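O-methyltransferase, SAM-dependent (Legionella pneumophila subsp. pneumophila, PDB 3R3H) probably transfers methyl groups from S-adenosylmethionine to hydroxyl groups of its substrates, as a class I O-methyltransferase. Local coordinates at residues A[46-51]-A[209-214]; A[141-146]-A[167-172]; A[41-46]-A[72-77]. All blocks are in the same frame, centred on the assembly; numbering follows the deposited sequence.

Following the chain from its N terminus, 41-46 opens interaction 3 and runs into 46-51, which opens interaction 1; the two share Pro46. Interaction 3 closes first, at 72-77, around helix 46-59 and strand 63-68. Its span therefore crosses that of interaction 1, which closes only at 209-214. Interaction 2 (141-146 with 167-172) falls within this wide span and follows interaction 3 in series. It pairs two neighbouring parallel strands, which the chain connects through helix 149-159 in a beta-alpha-beta crossover. Interaction 1 ties helix 46-59 to the turn of the C-terminal hairpin, and Asp212 of that turn is probably hydrogen-bonded to Asn170 and Phe172. Ala49 packs on Val44 and Tyr73 of interaction 3.

Interaction 1: residues A[46-51]-A[209-214]; sequences PEQAQF and AIADGM
The turn of the C-terminal beta hairpin, between strands 203-208 and 214-219, meets the first turns of helix 46-59. Gln48 and Phe51 come from the helix. Ile210 and Met214 point at them, and the Ala211 methyl touches from the side. Gln48 and Ile210 reach past one another, each toward the other's backbone. The amide end of Gln48 rests against CB and CD1 of Ile210, and this is the closest approach of the contact. Gln48 bends at its second torsion (chi2 59°). This brings its amide carbon CD to Ala211 CB at 4.1 Å. Nearer the helix, Gln48 CG lies 4.4 Å from Met214 CE. Ile210 holds CG1 between its backbone N and carbonyl carbon (chi1 43°), and the chain is then extended. Its CD1 reaches the Phe51 ring obliquely, 4.3 Å from Phe51 CD1. Phe51 is one helical turn after Glu47, and Phe51 N bonds to Glu47 O. Beyond the two segments, Glu47 OE1 is hydrogen-bonded to Tyr13 OH. Phe51 also packs on Leu208 of the second subunit, and Ile210 on Ile210 of that subunit, so the contact borders the dimer interface. A hairpin whose last strand runs antiparallel to its neighbours is the signature of the seven-stranded sheet of class I methyltransferases.

Interaction 2: residues A[141-146]-A[167-172]; sequences FIDADK and AIDNIF
Ile142 is held between two residues of the neighbouring strand. Its N donates to Ala167 O at 2.8 Å, and its O accepts from Asp169 N at 3.0 Å. The second bond is nearly straight, with 173° at the hydrogen. These are the bonds of a parallel pair. Ile142 and Ile168 lie side by side on one face of the sheet, with Ile142 CD1 3.9 Å from Ile168 CG1. On the other face Phe141 CD1 rests 4.0 Å from Ala167 CB, and CE1 of the same ring reaches Asp169 CB obliquely.

The strand ends carry the polar groups. Asp143 and Asp169 point the same way, with Asp143 OD2 3.6 Å from Asp169 OD1 and their carboxylate planes 85° apart. Lys146 folds back at its second torsion and brings its amine between the two strand ends. Lys146 NZ donates to Asn170 OD1 at 2.9 Å, from 45° above the amide plane. It forms a salt bridge with Asp143 OD1 at 3.0 Å, the hydrogen bond in it being weak. It also bonds to Ala144 O at 3.2 Å, which pins the lysine to its own loop. Two aspartates and an asparagine placed in this way recall the divalent-metal site of catechol O-methyltransferase and its relatives. Here the Lys146 amine sits by Asp143 OD1 and Asn170 OD1, and metal binding is only an inference from those relatives.

Further out, Tyr149 OH bonds to Lys146 NZ and Asp169 O, and Asp212 OD1 holds Asn170 ND2. Helix 149-159 packs on the isoleucine face, through Tyr149 and Ala156, while Phe141 touches Met214 and Glu66 on the other. Strand 137-143 has 63-68 as its other neighbour, and strand 164-169 has 214-219.

Interaction 3: residues A[41-46]-A[72-77]; sequences NMQVAP and GYSALA
Val44 lays its CG1 methyl over the start of helix 73-80, 3.8 Å from Ser74 CB and 4.2 Å from Tyr73 CD1. The methyl stands between the valine's own N and carbonyl carbon (chi1 84°), which turns it to the helix. Val44 CG1 and Pro46 CA both lie obliquely to the Tyr73 ring. With CG trans to the backbone N (chi1 179°), the tyrosine carries its OH to 3.6 Å from Pro46 CA. Of Pro46 this hydroxyl meets only carbon atoms, CA and CB; its hydrogen bond goes to Glu23 OE2. Ser74 OG likewise bonds outside the pair, to Glu66 OE1. Gln43 comes near Gly72 with the end of its side chain. Gly72 is the N-cap of helix 73-80, and its positive phi favours glycine. The sequence from Glu66 through Gly72 to Ser74 resembles the glycine-rich strand-loop-helix that contacts the cofactor in S-adenosylmethionine-dependent methyltransferases. The segment leading into helix 46-59 packs against the first residues after that loop. Around it, Val44 also packs on Ala49 and Met52 of helix 46-59. Tyr73 is backed by Leu27 and Arg31 of helix 25-32, and Pro46 touches Tyr13 of helix 10-20.

Interaction 1: residues A[46-51]-A[209-214]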
loop_
_atom_site.group_PDB
_atom_site.type_symbol
_atom_site.label_atom_id
_atom_site.label_comp_id
_atom_site.label_asym_id
_atom_site.label_seq_id
_atom_site.Cartn_x
_atom_site.Cartn_y
_atom_site.Cartn_z
ATOM N N PRO A 46 -7.751 -0.630 -11.985
ATOM C CA PRO A 46 -7.642 0.833 -11.978
ATOM C C PRO A 46 -6.974 1.435 -10.749
ATOM O O PRO A 46 -6.093 2.288 -10.884
ATOM C CB PRO A 46 -9.089 1.283 -12.115
ATOM C CG PRO A 46 -9.655 0.237 -13.009
ATOM C CD PRO A 46 -9.086 -1.051 -12.458
ATOM N N GLU A 47 -7.402 1.006 -9.558
ATOM C CA GLU A 47 -6.851 1.531 -8.304
ATOM C C GLU A 47 -5.550 0.846 -7.912
ATOM O O GLU A 47 -4.767 1.378 -7.103
ATOM C CB GLU A 47 -7.873 1.406 -7.170
ATOM C CG GLU A 47 -9.071 0.559 -7.507
ATOM C CD GLU A 47 -8.717 -0.892 -7.676
ATOM O OE1 GLU A 47 -9.553 -1.667 -8.184
ATOM O OE2 GLU A 47 -7.596 -1.256 -7.293
ATOM N N GLN A 48 -5.327 -0.329 -8.493
ATOM C CA GLN A 48 -4.122 -1.085 -8.227
ATOM C C GLN A 48 -3.015 -0.292 -8.865
ATOM O O GLN A 48 -1.925 -0.145 -8.305
ATOM C CB GLN A 48 -4.190 -2.461 -8.884
ATOM C CG GLN A 48 -4.153 -3.594 -7.890
ATOM C CD GLN A 48 -5.314 -3.499 -6.913
ATOM O OE1 GLN A 48 -6.449 -3.835 -7.251
ATOM N NE2 GLN A 48 -5.039 -3.023 -5.700
ATOM N N ALA A 49 -3.319 0.230 -10.048
ATOM C CA ALA A 49 -2.369 1.008 -10.818
ATOM C C ALA A 49 -2.172 2.372 -10.176
ATOM O O ALA A 49 -1.060 2.899 -10.149
ATOM C CB ALA A 49 -2.872 1.157 -12.241
ATOM N N GLN A 50 -3.250 2.947 -9.663
ATOM C CA GLN A 50 -3.148 4.244 -9.040
ATOM C C GLN A 50 -2.339 4.122 -7.748
ATOM O O GLN A 50 -1.675 5.073 -7.327
ATOM C CB GLN A 50 -4.539 4.798 -8.776
ATOM C CG GLN A 50 -4.527 6.125 -8.054
ATOM C CD GLN A 50 -5.805 6.916 -8.256
ATOM O OE1 GLN A 50 -6.134 7.804 -7.460
ATOM N NE2 GLN A 50 -6.525 6.614 -9.337
ATOM N N PHE A 51 -2.396 2.944 -7.125
ATOM C CA PHE A 51 -1.645 2.700 -5.905
ATOM C C PHE A 51 -0.178 2.614 -6.278
ATOM O O PHE A 51 0.673 3.120 -5.557
ATOM C CB PHE A 51 -2.084 1.391 -5.241
ATOM C CG PHE A 51 -1.221 0.982 -4.070
ATOM C CD1 PHE A 51 -0.599 -0.264 -4.044
ATOM C CD2 PHE A 51 -1.002 1.853 -3.002
ATOM C CE1 PHE A 51 0.234 -0.639 -2.973
ATOM C CE2 PHE A 51 -0.170 1.484 -1.928
ATOM C CZ PHE A 51 0.447 0.236 -1.919
ATOM N N ALA A 209 -3.800 -7.512 0.990
ATOM C CA ALA A 209 -4.893 -8.338 0.509
ATOM C C ALA A 209 -5.805 -7.436 -0.330
ATOM O O ALA A 209 -6.993 -7.254 -0.023
ATOM C CB ALA A 209 -5.663 -8.936 1.695
ATOM N N ILE A 210 -5.242 -6.879 -1.400
ATOM C CA ILE A 210 -5.991 -5.973 -2.262
ATOM C C ILE A 210 -6.314 -6.540 -3.640
ATOM O O ILE A 210 -7.452 -6.429 -4.123
ATOM C CB ILE A 210 -5.233 -4.639 -2.457
ATOM C CG1 ILE A 210 -3.754 -4.921 -2.692
ATOM C CG2 ILE A 210 -5.463 -3.728 -1.275
ATOM C CD1 ILE A 210 -2.944 -3.679 -2.991
ATOM N N ALA A 211 -5.312 -7.121 -4.284
ATOM C CA ALA A 211 -5.524 -7.668 -5.618
ATOM C C ALA A 211 -5.807 -9.158 -5.472
ATOM O O ALA A 211 -6.834 -9.561 -4.921
ATOM C CB ALA A 211 -4.268 -7.434 -6.471
ATOM N N ASP A 212 -4.894 -9.967 -5.993
ATOM C CA ASP A 212 -4.977 -11.407 -5.859
ATOM C C ASP A 212 -3.880 -11.582 -4.825
ATOM O O ASP A 212 -3.230 -12.623 -4.750
ATOM C CB ASP A 212 -4.567 -12.118 -7.147
ATOM C CG ASP A 212 -5.160 -13.506 -7.253
ATOM O OD1 ASP A 212 -4.650 -14.328 -8.058
ATOM O OD2 ASP A 212 -6.154 -13.764 -6.533
ATOM N N GLY A 213 -3.682 -10.524 -4.044
ATOM C CA GLY A 213 -2.641 -10.508 -3.044
ATOM C C GLY A 213 -1.444 -9.843 -3.694
ATOM O O GLY A 213 -1.033 -10.239 -4.785
ATOM N N MET A 214 -0.902 -8.814 -3.050
ATOM C CA MET A 214 0.259 -8.107 -3.588
ATOM C C MET A 214 1.355 -8.010 -2.528
ATOM O O MET A 214 1.147 -7.502 -1.421
ATOM C CB MET A 214 -0.143 -6.707 -4.080
ATOM C CG MET A 214 0.974 -5.954 -4.814
ATOM S SD MET A 214 0.452 -4.415 -5.611
ATOM C CE MET A 214 -0.089 -5.054 -7.253
#

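Interaction 2: residues A[141-146]-A[167-172]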
loop_
_atom_site.group_PDB
_atom_site.type_symbol
_atom_site.label_atom_id
_atom_site.label_comp_id
_atom_site.label_asym_id
_atom_site.label_seq_id
_atom_site.Cartn_x
_atom_site.Cartn_y
_atom_site.Cartn_z
ATOM N N PHE A 141 7.751 -4.298 -10.959
ATOM C CA PHE A 141 6.442 -4.914 -10.789
ATOM C C PHE A 141 6.457 -6.248 -11.536
ATOM O O PHE A 141 6.868 -6.304 -12.691
ATOM C CB PHE A 141 5.352 -3.995 -11.345
ATOM C CG PHE A 141 3.998 -4.635 -11.410
ATOM C CD1 PHE A 141 3.429 -5.230 -10.281
ATOM C CD2 PHE A 141 3.280 -4.638 -12.600
ATOM C CE1 PHE A 141 2.160 -5.819 -10.341
ATOM C CE2 PHE A 141 2.012 -5.223 -12.673
ATOM C CZ PHE A 141 1.451 -5.815 -11.537
ATOM N N ILE A 142 6.011 -7.321 -10.878
ATOM C CA ILE A 142 6.017 -8.656 -11.490
ATOM C C ILE A 142 4.640 -9.303 -11.636
ATOM O O ILE A 142 3.949 -9.554 -10.645
ATOM C CB ILE A 142 6.933 -9.607 -10.698
ATOM C CG1 ILE A 142 8.304 -8.946 -10.497
ATOM C CG2 ILE A 142 7.066 -10.920 -11.433
ATOM C CD1 ILE A 142 9.253 -9.708 -9.590
ATOM N N ASP A 143 4.246 -9.563 -12.881
ATOM C CA ASP A 143 2.954 -10.179 -13.168
ATOM C C ASP A 143 3.118 -11.097 -14.386
ATOM O O ASP A 143 2.162 -11.314 -15.149
ATOM C CB ASP A 143 1.907 -9.091 -13.450
ATOM C CG ASP A 143 0.478 -9.623 -13.428
ATOM O OD1 ASP A 143 0.320 -10.861 -13.299
ATOM O OD2 ASP A 143 -0.484 -8.813 -13.549
ATOM N N ALA A 144 4.330 -11.638 -14.552
ATOM C CA ALA A 144 4.643 -12.522 -15.674
ATOM C C ALA A 144 4.191 -13.949 -15.391
ATOM O O ALA A 144 3.471 -14.190 -14.421
ATOM C CB ALA A 144 6.127 -12.493 -15.955
ATOM N N ASP A 145 4.605 -14.895 -16.232
ATOM C CA ASP A 145 4.208 -16.292 -16.043
ATOM C C ASP A 145 4.680 -16.844 -14.697
ATOM O O ASP A 145 5.874 -16.786 -14.348
ATOM C CB ASP A 145 4.710 -17.167 -17.195
ATOM C CG ASP A 145 6.201 -17.052 -17.417
ATOM O OD1 ASP A 145 6.799 -18.074 -17.821
ATOM O OD2 ASP A 145 6.772 -15.955 -17.211
ATOM N N LYS A 146 3.709 -17.378 -13.958
ATOM C CA LYS A 146 3.898 -17.912 -12.609
ATOM C C LYS A 146 4.971 -18.977 -12.405
ATOM O O LYS A 146 5.574 -19.042 -11.329
ATOM C CB LYS A 146 2.563 -18.441 -12.083
ATOM C CG LYS A 146 1.357 -17.559 -12.438
ATOM C CD LYS A 146 1.561 -16.108 -12.015
ATOM C CE LYS A 146 0.656 -15.179 -12.808
ATOM N NZ LYS A 146 0.953 -13.739 -12.564
ATOM N N ALA A 167 7.123 -5.225 -6.366
ATOM C CA ALA A 167 5.738 -5.629 -6.146
ATOM C C ALA A 167 5.525 -6.893 -6.961
ATOM O O ALA A 167 5.970 -6.968 -8.113
ATOM C CB ALA A 167 4.786 -4.534 -6.610
ATOM N N ILE A 168 4.876 -7.886 -6.356
ATOM C CA ILE A 168 4.611 -9.148 -7.032
ATOM C C ILE A 168 3.123 -9.445 -6.913
ATOM O O ILE A 168 2.571 -9.437 -5.811
ATOM C CB ILE A 168 5.423 -10.309 -6.420
ATOM C CG1 ILE A 168 6.924 -10.037 -6.505
ATOM C CG2 ILE A 168 5.165 -11.568 -7.195
ATOM C CD1 ILE A 168 7.502 -9.287 -5.326
ATOM N N ASP A 169 2.474 -9.704 -8.044
ATOM C CA ASP A 169 1.035 -9.952 -8.048
ATOM C C ASP A 169 0.639 -11.427 -7.937
ATOM O O ASP A 169 1.471 -12.324 -8.123
ATOM C CB ASP A 169 0.421 -9.353 -9.316
ATOM C CG ASP A 169 -1.060 -9.033 -9.161
ATOM O OD1 ASP A 169 -1.743 -8.899 -10.204
ATOM O OD2 ASP A 169 -1.544 -8.900 -8.000
ATOM N N ASN A 170 -0.645 -11.652 -7.645
ATOM C CA ASN A 170 -1.243 -12.984 -7.497
ATOM C C ASN A 170 -0.572 -13.845 -6.423
ATOM O O ASN A 170 -0.245 -15.011 -6.671
ATOM C CB ASN A 170 -1.209 -13.752 -8.827
ATOM C CG ASN A 170 -1.716 -12.938 -9.989
ATOM O OD1 ASN A 170 -0.930 -12.418 -10.771
ATOM N ND2 ASN A 170 -3.037 -12.818 -10.111
ATOM N N ILE A 171 -0.369 -13.282 -5.235
ATOM C CA ILE A 171 0.259 -14.024 -4.146
ATOM C C ILE A 171 -0.682 -15.163 -3.713
ATOM O O ILE A 171 -0.251 -16.284 -3.411
ATOM C CB ILE A 171 0.611 -13.075 -2.978
ATOM C CG1 ILE A 171 1.623 -12.031 -3.467
ATOM C CG2 ILE A 171 1.214 -13.848 -1.836
ATOM C CD1 ILE A 171 2.812 -12.620 -4.183
ATOM N N PHE A 172 -1.971 -14.867 -3.690
ATOM C CA PHE A 172 -2.967 -15.877 -3.376
ATOM C C PHE A 172 -3.485 -16.155 -4.788
ATOM O O PHE A 172 -4.226 -15.349 -5.343
ATOM C CB PHE A 172 -4.096 -15.290 -2.526
ATOM C CG PHE A 172 -3.636 -14.314 -1.463
ATOM C CD1 PHE A 172 -2.551 -14.608 -0.628
ATOM C CD2 PHE A 172 -4.317 -13.114 -1.277
ATOM C CE1 PHE A 172 -2.158 -13.718 0.370
ATOM C CE2 PHE A 172 -3.933 -12.224 -0.283
ATOM C CZ PHE A 172 -2.854 -12.522 0.542
#

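Interaction 3: residues A[41-46]-A[72-77]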
loop_
_atom_site.group_PDB
_atom_site.type_symbol
_atom_site.label_atom_id
_atom_site.label_comp_id
_atom_site.label_asym_id
_atom_site.label_seq_id
_atom_site.Cartn_x
_atom_site.Cartn_y
_atom_site.Cartn_z
ATOM N N ASN A 41 -8.385 -9.189 -18.125
ATOM C CA ASN A 41 -8.356 -9.896 -16.843
ATOM C C ASN A 41 -6.968 -9.932 -16.214
ATOM O O ASN A 41 -6.843 -9.750 -15.004
ATOM C CB ASN A 41 -8.866 -11.334 -17.000
ATOM C CG ASN A 41 -10.372 -11.409 -17.211
ATOM O OD1 ASN A 41 -11.152 -10.857 -16.428
ATOM N ND2 ASN A 41 -10.785 -12.114 -18.266
ATOM N N MET A 42 -5.936 -10.174 -17.022
ATOM C CA MET A 42 -4.567 -10.212 -16.504
ATOM C C MET A 42 -4.104 -8.792 -16.195
ATOM O O MET A 42 -3.017 -8.572 -15.649
ATOM C CB MET A 42 -3.593 -10.837 -17.515
ATOM C CG MET A 42 -4.207 -11.325 -18.823
ATOM S SD MET A 42 -4.358 -13.127 -18.912
ATOM C CE MET A 42 -2.798 -13.606 -19.633
ATOM N N GLN A 43 -4.953 -7.831 -16.534
ATOM C CA GLN A 43 -4.638 -6.426 -16.339
ATOM C C GLN A 43 -4.861 -5.917 -14.921
ATOM O O GLN A 43 -5.876 -6.217 -14.287
ATOM C CB GLN A 43 -5.434 -5.593 -17.338
ATOM C CG GLN A 43 -4.594 -5.017 -18.470
ATOM C CD GLN A 43 -3.417 -5.902 -18.877
ATOM O OE1 GLN A 43 -3.578 -7.085 -19.192
ATOM N NE2 GLN A 43 -2.220 -5.315 -18.884
ATOM N N VAL A 44 -3.889 -5.151 -14.436
ATOM C CA VAL A 44 -3.939 -4.588 -13.102
ATOM C C VAL A 44 -5.250 -3.783 -13.014
ATOM O O VAL A 44 -5.753 -3.297 -14.030
ATOM C CB VAL A 44 -2.644 -3.712 -12.838
ATOM C CG1 VAL A 44 -2.811 -2.303 -13.386
ATOM C CG2 VAL A 44 -2.318 -3.685 -11.370
ATOM N N ALA A 45 -5.824 -3.676 -11.819
ATOM C CA ALA A 45 -7.072 -2.945 -11.652
ATOM C C ALA A 45 -6.781 -1.462 -11.566
ATOM O O ALA A 45 -5.705 -1.053 -11.125
ATOM C CB ALA A 45 -7.788 -3.401 -10.408
ATOM N N PRO A 46 -7.751 -0.630 -11.985
ATOM C CA PRO A 46 -7.642 0.833 -11.978
ATOM C C PRO A 46 -6.974 1.435 -10.749
ATOM O O PRO A 46 -6.093 2.288 -10.884
ATOM C CB PRO A 46 -9.089 1.283 -12.115
ATOM C CG PRO A 46 -9.655 0.237 -13.009
ATOM C CD PRO A 46 -9.086 -1.051 -12.458
ATOM N N GLY A 72 -0.969 -2.638 -21.978
ATOM C CA GLY A 72 -0.179 -1.426 -22.024
ATOM C C GLY A 72 -0.733 -0.370 -21.093
ATOM O O GLY A 72 -0.268 0.768 -21.087
ATOM N N TYR A 73 -1.725 -0.770 -20.292
ATOM C CA TYR A 73 -2.396 0.105 -19.322
ATOM C C TYR A 73 -1.517 0.424 -18.107
ATOM O O TYR A 73 -1.367 1.599 -17.736
ATOM C CB TYR A 73 -3.705 -0.544 -18.857
ATOM C CG TYR A 73 -4.497 0.242 -17.832
ATOM C CD1 TYR A 73 -4.120 0.271 -16.487
ATOM C CD2 TYR A 73 -5.620 0.967 -18.209
ATOM C CE1 TYR A 73 -4.851 1.008 -15.541
ATOM C CE2 TYR A 73 -6.353 1.715 -17.280
ATOM C CZ TYR A 73 -5.967 1.733 -15.954
ATOM O OH TYR A 73 -6.689 2.487 -15.063
ATOM N N SER A 74 -0.943 -0.607 -17.486
ATOM C CA SER A 74 -0.093 -0.385 -16.320
ATOM C C SER A 74 1.197 0.354 -16.686
ATOM O O SER A 74 1.763 1.073 -15.864
ATOM C CB SER A 74 0.230 -1.722 -15.614
ATOM O OG SER A 74 0.573 -2.742 -16.536
ATOM N N ALA A 75 1.648 0.184 -17.925
ATOM C CA ALA A 75 2.866 0.844 -18.394
ATOM C C ALA A 75 2.616 2.352 -18.559
ATOM O O ALA A 75 3.508 3.184 -18.305
ATOM C CB ALA A 75 3.312 0.234 -19.731
ATOM N N LEU A 76 1.396 2.684 -18.984
ATOM C CA LEU A 76 1.005 4.062 -19.188
ATOM C C LEU A 76 0.874 4.760 -17.846
ATOM O O LEU A 76 1.490 5.813 -17.607
ATOM C CB LEU A 76 -0.322 4.102 -19.931
ATOM C CG LEU A 76 -0.911 5.494 -20.197
ATOM C CD1 LEU A 76 0.074 6.332 -21.013
ATOM C CD2 LEU A 76 -2.226 5.327 -20.935
ATOM N N ALA A 77 0.064 4.160 -16.972
ATOM C CA ALA A 77 -0.168 4.697 -15.627
ATOM C C ALA A 77 1.154 4.953 -14.929
ATOM O O ALA A 77 1.325 5.981 -14.288
ATOM C CB ALA A 77 -0.998 3.715 -14.802
#